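Local coordinates for STING-associated CdnE c-di-GMP synthase (Flavobacteriaceae, PDB 6WT8), which probably joins two GTP molecules into cyclic di-GMP, the second messenger sensed by a bacterial STING receptor in CBASS anti-phage defence, at residues L107-N112 with V197-Y202; D157-R162 with Q220-K225. All blocks are in the same frame, centred on the assembly; numbering follows the deposited sequence.

Contact 1 of 2, residues L107-N112 with V197-Y202; sequences LVQITN and VVTATY
Q109 and T199 lie side by side on neighbouring parallel strands, and the glutamine illustrates how a long polar side chain can reinforce a backbone ladder. Its CB stands 4.1 Å from V198 O, and CG comes closer to that same carbonyl while also nearing T199 OG1. With chi1 at 63°, CG sits between the backbone N and the carbonyl carbon; the extended chain beyond then carries the amide over the neighbouring strand. There NE2 donates to T199 OG1 at 3.0 Å, nearly in the amide plane, and brushes V197 CG1. H81 takes OE1, and S165 is a further partner of NE2, so both ends of the buried amide are held.

Along the strands the backbones alternate regularly: V198 N to L107 O, Q109 N to V198 O, A200 N to Q109 O and T111 N to A200 O. The first two bonds are close to straight and the last two more bent. The two short segments run parallel, their axes crossing at -37°. Both strands belong to the mixed sheet at the core of the nucleotidyltransferase fold expected of a CD-NTase; helices 60-81 and 154-172 pack on the side of Q109, while on the other face V108, I110 and A200 touch I219 of strand 218-221.

Further along, I110 CG2 sits almost exactly over the centre of the Y202 ring, 3.4 Å from its centroid and 3° off the normal, a tight CH-pi contact. I110 CD1 reaches the ring rim at CE1 (3.6 Å), and Y202 OH bonds to D86. T111 OG1 lies 3.2 Å from T201 OG1, and both hydroxyls are hydrogen-bonded to the side-chain amide of Q154.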
ATOM      1  N   LEU A 107      12.149   5.553   0.315  1.00 13.74           N
ATOM      2  CA  LEU A 107      12.607   6.240   1.517  1.00 12.98           C
ATOM      3  C   LEU A 107      11.987   7.637   1.562  1.00 13.64           C
ATOM      4  O   LEU A 107      12.015   8.369   0.558  1.00 15.09           O
ATOM      5  CB  LEU A 107      14.138   6.346   1.486  1.00 12.79           C
ATOM      6  CG  LEU A 107      14.769   7.079   2.706  1.00 16.61           C
ATOM      7  CD1 LEU A 107      16.169   6.565   2.902  1.00 24.97           C
ATOM      8  CD2 LEU A 107      14.836   8.613   2.469  1.00 18.25           C
ATOM      9  N   VAL A 108      11.397   8.009   2.705  1.00 11.74           N
ATOM     10  CA  VAL A 108      10.789   9.326   2.861  1.00 13.39           C
ATOM     11  C   VAL A 108      11.588  10.085   3.901  1.00 13.10           C
ATOM     12  O   VAL A 108      11.767   9.600   5.035  1.00 14.79           O
ATOM     13  CB  VAL A 108       9.315   9.209   3.300  1.00 13.17           C
ATOM     14  CG1 VAL A 108       8.652  10.587   3.204  1.00 15.91           C
ATOM     15  CG2 VAL A 108       8.582   8.269   2.389  1.00 14.74           C
ATOM     16  N   GLN A 109      12.042  11.287   3.571  1.00 12.74           N
ATOM     17  CA  GLN A 109      12.676  12.158   4.558  1.00 12.91           C
ATOM     18  C   GLN A 109      11.780  13.372   4.751  1.00 13.71           C
ATOM     19  O   GLN A 109      11.308  13.960   3.775  1.00 13.43           O
ATOM     20  CB  GLN A 109      14.094  12.514   4.167  1.00 14.67           C
ATOM     21  CG  GLN A 109      14.199  13.307   2.888  1.00 13.53           C
ATOM     22  CD  GLN A 109      15.656  13.567   2.513  1.00 15.41           C
ATOM     23  OE1 GLN A 109      16.598  13.389   3.314  1.00 15.39           O
ATOM     24  NE2 GLN A 109      15.838  14.014   1.284  1.00 14.49           N
ATOM     25  N   ILE A 110      11.409  13.662   5.999  1.00 14.10           N
ATOM     26  CA  ILE A 110      10.348  14.604   6.309  1.00 12.91           C
ATOM     27  C   ILE A 110      10.948  15.679   7.195  1.00 14.25           C
ATOM     28  O   ILE A 110      11.426  15.383   8.302  1.00 15.66           O
ATOM     29  CB  ILE A 110       9.189  13.867   7.024  1.00 12.87           C
ATOM     30  CG1 ILE A 110       8.776  12.610   6.245  1.00 14.98           C
ATOM     31  CG2 ILE A 110       8.041  14.831   7.146  1.00 16.83           C
ATOM     32  CD1 ILE A 110       7.930  11.594   7.093  1.00 21.52           C
ATOM     33  N   THR A 111      10.906  16.940   6.755  1.00 13.85           N
ATOM     34  CA  THR A 111      11.417  17.993   7.617  1.00 14.21           C
ATOM     35  C   THR A 111      10.635  18.016   8.931  1.00 15.33           C
ATOM     36  O   THR A 111       9.421  17.770   8.947  1.00 19.31           O
ATOM     37  CB  THR A 111      11.314  19.330   6.901  1.00 16.92           C
ATOM     38  OG1 THR A 111       9.963  19.556   6.441  1.00 19.07           O
ATOM     39  CG2 THR A 111      12.312  19.356   5.765  1.00 18.59           C
ATOM     40  N   ASN A 112      11.345  18.193  10.059  1.00 16.85           N
ATOM     41  CA  ASN A 112      10.699  17.929  11.351  1.00 18.24           C
ATOM     42  C   ASN A 112      10.776  19.126  12.299  1.00 23.48           C
ATOM     43  O   ASN A 112      10.489  18.950  13.491  1.00 27.14           O
ATOM     44  CB  ASN A 112      11.299  16.670  12.020  1.00 19.54           C
ATOM     45  CG  ASN A 112      12.791  16.834  12.342  1.00 20.23           C
ATOM     46  OD1 ASN A 112      13.345  17.942  12.256  1.00 22.69           O
ATOM     47  ND2 ASN A 112      13.439  15.733  12.715  1.00 21.19           N
ATOM     48  N   VAL A 197      13.955   8.374  -3.276  1.00 14.11           N
ATOM     49  CA  VAL A 197      14.069   9.202  -2.077  1.00 11.76           C
ATOM     50  C   VAL A 197      13.102  10.366  -2.223  1.00 13.86           C
ATOM     51  O   VAL A 197      13.260  11.185  -3.134  1.00 14.48           O
ATOM     52  CB  VAL A 197      15.516   9.705  -1.913  1.00 15.34           C
ATOM     53  CG1 VAL A 197      15.620  10.706  -0.815  1.00 15.60           C
ATOM     54  CG2 VAL A 197      16.465   8.514  -1.664  1.00 18.07           C
ATOM     55  N   VAL A 198      12.112  10.417  -1.338  1.00 13.77           N
ATOM     56  CA  VAL A 198      11.045  11.416  -1.337  1.00 14.56           C
ATOM     57  C   VAL A 198      11.335  12.404  -0.220  1.00 13.38           C
ATOM     58  O   VAL A 198      11.700  11.993   0.882  1.00 15.39           O
ATOM     59  CB  VAL A 198       9.710  10.680  -1.116  1.00 15.86           C
ATOM     60  CG1 VAL A 198       8.546  11.623  -1.122  1.00 18.93           C
ATOM     61  CG2 VAL A 198       9.564   9.624  -2.236  1.00 17.63           C
ATOM     62  N   THR A 199      11.165  13.702  -0.511  1.00 12.56           N
ATOM     63  CA  THR A 199      11.357  14.780   0.453  1.00 12.70           C
ATOM     64  C   THR A 199      10.004  15.436   0.695  1.00 13.68           C
ATOM     65  O   THR A 199       9.316  15.802  -0.265  1.00 13.83           O
ATOM     66  CB  THR A 199      12.375  15.780  -0.063  1.00 14.19           C
ATOM     67  OG1 THR A 199      13.586  15.084  -0.410  1.00 15.42           O
ATOM     68  CG2 THR A 199      12.651  16.905   0.932  1.00 17.20           C
ATOM     69  N   ALA A 200       9.635  15.580   1.963  1.00 12.89           N
ATOM     70  CA  ALA A 200       8.299  16.029   2.312  1.00 12.60           C
ATOM     71  C   ALA A 200       8.322  16.794   3.620  1.00 15.27           C
ATOM     72  O   ALA A 200       9.316  16.800   4.346  1.00 14.72           O
ATOM     73  CB  ALA A 200       7.383  14.815   2.452  1.00 14.57           C
ATOM     74  N   THR A 201       7.210  17.453   3.924  1.00 13.21           N
ATOM     75  CA  THR A 201       6.985  17.930   5.283  1.00 14.43           C
ATOM     76  C   THR A 201       5.757  17.231   5.863  1.00 15.54           C
ATOM     77  O   THR A 201       4.989  16.593   5.141  1.00 15.22           O
ATOM     78  CB  THR A 201       6.823  19.457   5.266  1.00 20.11           C
ATOM     79  OG1 THR A 201       6.809  19.950   6.620  1.00 24.41           O
ATOM     80  CG2 THR A 201       5.540  19.861   4.567  1.00 20.03           C
ATOM     81  N   TYR A 202       5.577  17.323   7.177  1.00 14.88           N
ATOM     82  CA  TYR A 202       4.389  16.710   7.780  1.00 15.41           C
ATOM     83  C   TYR A 202       3.155  17.576   7.604  1.00 15.30           C
ATOM     84  O   TYR A 202       3.206  18.799   7.529  1.00 18.17           O
ATOM     85  CB  TYR A 202       4.571  16.508   9.289  1.00 19.69           C
ATOM     86  CG  TYR A 202       5.488  15.414   9.686  1.00 16.24           C
ATOM     87  CD1 TYR A 202       5.191  14.114   9.366  1.00 15.66           C
ATOM     88  CD2 TYR A 202       6.679  15.719  10.381  1.00 19.09           C
ATOM     89  CE1 TYR A 202       6.023  13.047   9.763  1.00 18.41           C
ATOM     90  CE2 TYR A 202       7.531  14.684  10.767  1.00 21.22           C
ATOM     91  CZ  TYR A 202       7.197  13.370  10.466  1.00 16.45           C
ATOM     92  OH  TYR A 202       8.009  12.287  10.842  1.00 22.86           O
TER

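Contact 2 of 2, residues D157-R162 with Q220-K225; sequences DLKYVR and QIYNKK
A helix packs against the chain leaving a strand of the central sheet, largely round one aromatic ring: 157-162, part of helix 154-172, meets 220-225, where the chain runs out of strand 218-221 into a loop. The ring is that of Y222. CG anti to the backbone N (chi1 -179°) extends it towards the helix, whose L158 and K159 lie over one face. L158 CB lies 3.8 Å from Y222 CD1 and forms a CH-pi interaction that is displaced from the centre, 27° off the ring normal. The backbone N of K159 stands 4.0 Å above the ring plane, towards the rim, while K159 CB approaches Y222 OH at 3.4 Å. K159 CG and CD run on beside the hydroxyl. R162 CB approaches Y222 CD2 obliquely.

In a nucleotidyltransferase-like α/β core such as this, helices pack against the central sheet, and here L158 also reaches T199 and T111 on that sheet, so one turn of helix touches both the strands and the segment that leaves strand 218-221.

The second half of the contact rests on R162, whose guanidinium meets an aliphatic part of K224. The arginine chain bends at chi2 (66°), crossing the K224 side chain at about a right angle and laying one guanidinium face against K224 CD, 3.4 Å above the plane and off towards the rim. R162 NH2 and K224 NZ come to 4.1 Å of each other where E166 takes a salt bridge from R162 NE and from K224 NZ, so the two cations share one carboxylate. A water accepts from R162 NH1 at 2.8 Å and lies within hydrogen-bonding distance of Y222 O, bridging towards the backbone of the outgoing loop.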
ATOM      1  N   ASP A 157      13.499  25.239   3.385  1.00 19.93           N
ATOM      2  CA  ASP A 157      14.113  24.044   3.983  1.00 19.14           C
ATOM      3  C   ASP A 157      13.907  22.811   3.129  1.00 16.76           C
ATOM      4  O   ASP A 157      14.783  21.958   3.074  1.00 16.95           O
ATOM      5  CB  ASP A 157      13.548  23.802   5.364  1.00 21.48           C
ATOM      6  CG  ASP A 157      14.115  24.766   6.398  1.00 26.89           C
ATOM      7  OD1 ASP A 157      15.137  25.441   6.116  1.00 25.95           O
ATOM      8  OD2 ASP A 157      13.542  24.785   7.502  1.00 27.10           O
ATOM      9  N   LEU A 158      12.727  22.666   2.521  1.00 17.09           N
ATOM     10  CA  LEU A 158      12.494  21.524   1.629  1.00 15.66           C
ATOM     11  C   LEU A 158      13.413  21.587   0.420  1.00 15.70           C
ATOM     12  O   LEU A 158      14.015  20.574   0.033  1.00 15.44           O
ATOM     13  CB  LEU A 158      11.021  21.480   1.203  1.00 16.75           C
ATOM     14  CG  LEU A 158      10.099  21.020   2.341  1.00 15.93           C
ATOM     15  CD1 LEU A 158       8.651  21.351   2.061  1.00 18.00           C
ATOM     16  CD2 LEU A 158      10.262  19.506   2.629  1.00 17.97           C
ATOM     17  N   LYS A 159      13.494  22.765  -0.239  1.00 16.57           N
ATOM     18  CA  LYS A 159      14.416  22.907  -1.364  1.00 14.45           C
ATOM     19  C   LYS A 159      15.843  22.597  -0.946  1.00 16.23           C
ATOM     20  O   LYS A 159      16.557  21.866  -1.632  1.00 17.86           O
ATOM     21  CB  LYS A 159      14.276  24.333  -1.926  1.00 17.51           C
ATOM     22  CG  LYS A 159      15.144  24.553  -3.133  1.00 22.78           C
ATOM     23  CD  LYS A 159      14.854  25.932  -3.704  1.00 27.55           C
ATOM     24  CE  LYS A 159      15.758  26.143  -4.915  1.00 37.36           C
ATOM     25  NZ  LYS A 159      15.719  27.557  -5.425  1.00 44.92           N
ATOM     26  N   TYR A 160      16.257  23.093   0.215  1.00 15.15           N
ATOM     27  CA  TYR A 160      17.592  22.819   0.729  1.00 16.82           C
ATOM     28  C   TYR A 160      17.829  21.332   0.916  1.00 14.35           C
ATOM     29  O   TYR A 160      18.870  20.805   0.495  1.00 14.94           O
ATOM     30  CB  TYR A 160      17.748  23.573   2.049  1.00 17.50           C
ATOM     31  CG  TYR A 160      18.987  23.267   2.796  1.00 15.10           C
ATOM     32  CD1 TYR A 160      20.248  23.539   2.269  1.00 17.81           C
ATOM     33  CD2 TYR A 160      18.907  22.714   4.072  1.00 19.49           C
ATOM     34  CE1 TYR A 160      21.377  23.251   2.981  1.00 17.83           C
ATOM     35  CE2 TYR A 160      20.027  22.434   4.795  1.00 23.61           C
ATOM     36  CZ  TYR A 160      21.262  22.692   4.261  1.00 20.92           C
ATOM     37  OH  TYR A 160      22.380  22.414   4.997  1.00 21.17           O
ATOM     38  N   VAL A 161      16.895  20.647   1.599  1.00 13.59           N
ATOM     39  CA  VAL A 161      17.080  19.214   1.824  1.00 13.18           C
ATOM     40  C   VAL A 161      17.094  18.455   0.499  1.00 12.73           C
ATOM     41  O   VAL A 161      17.940  17.571   0.282  1.00 14.49           O
ATOM     42  CB  VAL A 161      15.986  18.699   2.773  1.00 14.03           C
ATOM     43  CG1 VAL A 161      15.961  17.175   2.779  1.00 14.99           C
ATOM     44  CG2 VAL A 161      16.258  19.201   4.190  1.00 15.61           C
ATOM     45  N   ARG A 162      16.215  18.826  -0.444  1.00 13.39           N
ATOM     46  CA  ARG A 162      16.262  18.174  -1.760  1.00 14.45           C
ATOM     47  C   ARG A 162      17.618  18.339  -2.442  1.00 13.79           C
ATOM     48  O   ARG A 162      18.188  17.368  -2.942  1.00 14.90           O
ATOM     49  CB  ARG A 162      15.139  18.712  -2.639  1.00 16.45           C
ATOM     50  CG  ARG A 162      15.240  18.318  -4.168  1.00 17.73           C
ATOM     51  CD  ARG A 162      15.067  16.818  -4.374  1.00 16.15           C
ATOM     52  NE  ARG A 162      15.446  16.460  -5.758  1.00 18.23           N
ATOM     53  CZ  ARG A 162      14.657  15.903  -6.685  1.00 20.15           C
ATOM     54  NH1 ARG A 162      13.399  15.584  -6.395  1.00 22.76           N
ATOM     55  NH2 ARG A 162      15.157  15.626  -7.871  1.00 20.29           N
ATOM     56  N   GLN A 220       3.293  16.000   2.914  1.00 14.86           N
ATOM     57  CA  GLN A 220       3.121  16.820   1.708  1.00 14.78           C
ATOM     58  C   GLN A 220       4.468  16.820   1.017  1.00 15.00           C
ATOM     59  O   GLN A 220       5.438  17.403   1.517  1.00 16.33           O
ATOM     60  CB  GLN A 220       2.640  18.246   2.045  1.00 14.86           C
ATOM     61  CG  GLN A 220       1.214  18.246   2.589  1.00 17.92           C
ATOM     62  CD  GLN A 220       0.605  19.613   2.677  1.00 18.23           C
ATOM     63  OE1 GLN A 220       0.498  20.169   3.776  1.00 21.73           O
ATOM     64  NE2 GLN A 220       0.202  20.198   1.526  1.00 19.75           N
ATOM     65  N   ILE A 221       4.522  16.133  -0.107  1.00 15.52           N
ATOM     66  CA  ILE A 221       5.778  15.894  -0.823  1.00 15.98           C
ATOM     67  C   ILE A 221       6.211  17.138  -1.587  1.00 17.51           C
ATOM     68  O   ILE A 221       5.416  17.765  -2.302  1.00 17.78           O
ATOM     69  CB  ILE A 221       5.584  14.707  -1.772  1.00 15.18           C
ATOM     70  CG1 ILE A 221       5.414  13.457  -0.899  1.00 18.02           C
ATOM     71  CG2 ILE A 221       6.797  14.477  -2.673  1.00 16.80           C
ATOM     72  CD1 ILE A 221       4.953  12.196  -1.694  1.00 18.91           C
ATOM     73  N   TYR A 222       7.511  17.458  -1.506  1.00 15.65           N
ATOM     74  CA  TYR A 222       8.078  18.592  -2.232  1.00 15.59           C
ATOM     75  C   TYR A 222       8.342  18.276  -3.704  1.00 18.91           C
ATOM     76  O   TYR A 222       8.989  17.281  -4.023  1.00 18.77           O
ATOM     77  CB  TYR A 222       9.389  19.000  -1.563  1.00 16.07           C
ATOM     78  CG  TYR A 222      10.039  20.208  -2.245  1.00 17.04           C
ATOM     79  CD1 TYR A 222       9.440  21.441  -2.203  1.00 16.49           C
ATOM     80  CD2 TYR A 222      11.219  20.071  -2.941  1.00 18.09           C
ATOM     81  CE1 TYR A 222      10.016  22.565  -2.822  1.00 20.21           C
ATOM     82  CE2 TYR A 222      11.813  21.183  -3.553  1.00 19.87           C
ATOM     83  CZ  TYR A 222      11.177  22.410  -3.512  1.00 21.14           C
ATOM     84  OH  TYR A 222      11.772  23.516  -4.118  1.00 24.25           O
ATOM     85  N   ASN A 223       7.840  19.121  -4.591  1.00 17.49           N
ATOM     86  CA  ASN A 223       8.064  19.018  -6.022  1.00 20.57           C
ATOM     87  C   ASN A 223       9.159  19.994  -6.429  1.00 20.41           C
ATOM     88  O   ASN A 223       9.007  21.203  -6.272  1.00 19.91           O
ATOM     89  CB  ASN A 223       6.773  19.352  -6.766  1.00 20.53           C
ATOM     90  CG  ASN A 223       6.929  19.220  -8.292  1.00 26.24           C
ATOM     91  OD1 ASN A 223       7.844  19.768  -8.875  1.00 28.32           O
ATOM     92  ND2 ASN A 223       6.030  18.449  -8.913  1.00 28.68           N
ATOM     93  N   LYS A 224      10.279  19.472  -6.930  1.00 21.55           N
ATOM     94  CA  LYS A 224      11.452  20.319  -7.207  1.00 21.48           C
ATOM     95  C   LYS A 224      11.221  21.271  -8.373  1.00 25.08           C
ATOM     96  O   LYS A 224      11.749  22.380  -8.371  1.00 25.24           O
ATOM     97  CB  LYS A 224      12.642  19.410  -7.525  1.00 25.52           C
ATOM     98  CG  LYS A 224      13.890  20.121  -7.969  1.00 29.78           C
ATOM     99  CD  LYS A 224      14.958  19.138  -8.368  1.00 27.76           C
ATOM    100  CE  LYS A 224      16.267  19.846  -8.750  1.00 31.65           C
ATOM    101  NZ  LYS A 224      17.090  18.826  -9.460  1.00 31.33           N
ATOM    102  N   LYS A 225      10.409  20.852  -9.329  1.00 24.50           N
ATOM    103  CA  LYS A 225      10.177  21.639 -10.538  1.00 32.65           C
ATOM    104  C   LYS A 225       9.266  22.819 -10.242  1.00 29.56           C
ATOM    105  O   LYS A 225       9.538  23.940 -10.677  1.00 30.11           O
ATOM    106  CB  LYS A 225       9.582  20.750 -11.635  1.00 33.66           C
ATOM    107  CG  LYS A 225       9.851  21.276 -13.048  1.00 53.86           C
ATOM    108  CD  LYS A 225       9.076  20.511 -14.129  1.00 67.74           C
ATOM    109  CE  LYS A 225       9.383  19.008 -14.159  1.00 72.52           C
ATOM    110  NZ  LYS A 225      10.818  18.629 -14.376  1.00 74.14           N
TER
HETATM  111  O   HOH W   1      11.707  16.887  -4.621  1.00 26.22           O

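Contacts 1 and 2 have centres about 9 Å apart and meet in one mixed sheet, where strand 192-204 pairs with 106-112 and with 218-221. Their segments alternate along the chain: 107-112, then 157-162, 197-202 and 220-225, so the two long-range pairings interlock. Two probable backbone hydrogen bonds join them directly, T199 O to Y222 N at 2.7 Å and T201 O to Q220 N at 2.9 Å. Helix 154-172 reaches both contacts, its L158 CD2 packing 3.3 Å from A200 O. Lying on the same side of the chain's centre, both contacts build the sheet-and-helix core of the probable nucleotidyltransferase domain.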